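Local coordinates for extracellular subtilisin-like serine proteinase (Vibrio sp. PA-44, PDB 1SH7), which probably cleaves peptide bonds as a calcium-dependent serine endopeptidase of the subtilisin family from a cold-adapted bacterium, at residues 51-56 / 61-66. Residues are numbered along the deposited sequence; the frame is centred on the assembly and turned at random.
Sequences SVSGYD and DADSSD. With CA (calcium ion), chain D.
Asp56 holds CG anti to its backbone N (chi1 178°) and Asp61 tucks CG between its N and carbonyl carbon (chi1 72°), which brings both carboxylates to one calcium ion at the end of strand 51-56, an edge strand of the subtilase parallel sheet. Their planes stand nearly perpendicular, 84° apart. Asp56 gives OD1 alone, 2.2 Å from the calcium, whereas Asp61 chelates through both OD1 and OD2; the backbone O of Asp63 lies 2.3 Å from the metal, and three waters complete seven ligands. The ion probably offsets the repulsion between the crowded oxygens, and Arg95 also bonds Asp56 OD1. The other oxygen, OD2 of Asp56, accepts from the backbone N of Asp59 in the intervening turn.

Around the metal the chain folds back on itself. Asp56 and Asp61 form a single antiparallel hydrogen-bonded pair, with Asp56 N 2.9 Å from Asp61 O. That same carbonyl oxygen sits over the centre of the Tyr55 ring, 3.5 Å above its plane. The Asp63 N-H meets the anti lone pair of Asp61 OD1, an Asx turn that steadies the chelating carboxylate. Farther along, Ser64 OG reaches Gly93 O of the neighbouring strand, tying the loop to the sheet. Ser53 OG accepts from Ser64 N at 3.0 Å, and water 1 bridges Gly54 O and Ala62 O, 2.8 Å from the latter.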
# COMPACT_ATOMS: atom_id res chain seq x y z
N SER A 51 16.17 0.26 3.01
CA SER A 51 15.37 0.07 4.22
C SER A 51 16.14 0.29 5.54
O SER A 51 17.25 -0.23 5.72
CB SER A 51 14.73 -1.33 4.20
OG SER A 51 13.78 -1.46 5.25
N VAL A 52 15.55 1.06 6.46
CA VAL A 52 16.09 1.23 7.81
C VAL A 52 14.96 1.09 8.84
O VAL A 52 13.77 1.20 8.52
CB VAL A 52 16.77 2.62 8.00
CG1 VAL A 52 17.90 2.86 6.95
CG2 VAL A 52 15.70 3.74 7.96
N SER A 53 15.32 0.85 10.09
CA SER A 53 14.36 0.75 11.16
C SER A 53 13.79 2.15 11.50
O SER A 53 14.48 3.17 11.40
CB SER A 53 15.02 0.12 12.41
OG SER A 53 15.24 -1.27 12.24
N GLY A 54 12.54 2.18 11.92
CA GLY A 54 11.91 3.41 12.38
C GLY A 54 11.83 3.33 13.90
O GLY A 54 12.69 3.85 14.64
N TYR A 55 10.78 2.65 14.37
CA TYR A 55 10.64 2.30 15.77
C TYR A 55 9.82 1.01 15.89
O TYR A 55 8.99 0.70 15.03
CB TYR A 55 9.95 3.42 16.55
CG TYR A 55 10.11 3.25 18.05
CD1 TYR A 55 11.29 3.61 18.69
CD2 TYR A 55 9.09 2.70 18.81
CE1 TYR A 55 11.46 3.42 20.07
CE2 TYR A 55 9.22 2.55 20.20
CZ TYR A 55 10.40 2.90 20.82
OH TYR A 55 10.53 2.69 22.19
N ASP A 56 10.07 0.25 16.96
CA ASP A 56 9.30 -0.98 17.30
C ASP A 56 8.39 -0.77 18.53
O ASP A 56 8.86 -0.83 19.67
CB ASP A 56 10.31 -2.12 17.52
CG ASP A 56 9.67 -3.43 17.92
OD1 ASP A 56 10.42 -4.47 17.97
OD2 ASP A 56 8.46 -3.55 18.19
N ASP A 61 11.60 -0.87 21.25
CA ASP A 61 13.01 -0.89 20.94
C ASP A 61 13.24 -0.23 19.56
O ASP A 61 12.27 0.18 18.90
CB ASP A 61 13.60 -2.30 21.10
CG ASP A 61 13.17 -3.28 20.02
OD1 ASP A 61 13.32 -2.98 18.81
OD2 ASP A 61 12.70 -4.41 20.31
N ALA A 62 14.50 -0.09 19.18
CA ALA A 62 14.89 0.68 17.98
C ALA A 62 15.03 -0.16 16.73
O ALA A 62 15.40 0.38 15.68
CB ALA A 62 16.20 1.47 18.25
N ASP A 63 14.77 -1.46 16.83
CA ASP A 63 15.02 -2.40 15.77
C ASP A 63 13.68 -2.98 15.30
O ASP A 63 13.06 -3.79 15.99
CB ASP A 63 15.99 -3.50 16.25
CG ASP A 63 16.35 -4.48 15.16
OD1 ASP A 63 17.35 -5.25 15.32
OD2 ASP A 63 15.71 -4.53 14.10
N SER A 64 13.23 -2.51 14.14
CA SER A 64 11.92 -2.89 13.58
C SER A 64 12.02 -4.07 12.65
O SER A 64 11.19 -4.23 11.72
CB SER A 64 11.25 -1.70 12.89
OG SER A 64 12.10 -1.07 11.96
N SER A 65 12.98 -4.96 12.93
CA SER A 65 13.08 -6.24 12.19
C SER A 65 11.76 -7.01 12.25
O SER A 65 11.02 -6.88 13.19
CB SER A 65 14.19 -7.12 12.77
OG SER A 65 15.47 -6.59 12.47
N ASP A 66 11.50 -7.78 11.19
CA ASP A 66 10.25 -8.49 10.96
C ASP A 66 10.46 -9.96 11.34
O ASP A 66 11.37 -10.60 10.82
CB ASP A 66 9.95 -8.40 9.47
CG ASP A 66 8.64 -9.08 9.07
OD1 ASP A 66 7.81 -9.45 9.95
OD2 ASP A 66 8.38 -9.28 7.86
CA CA D . 12.51 -5.17 17.78
O HOH W 1 15.50 2.96 14.69
O HOH W 2 11.82 -6.53 15.96
O HOH W 3 14.67 -6.13 17.90
O HOH W 4 11.75 -7.14 18.97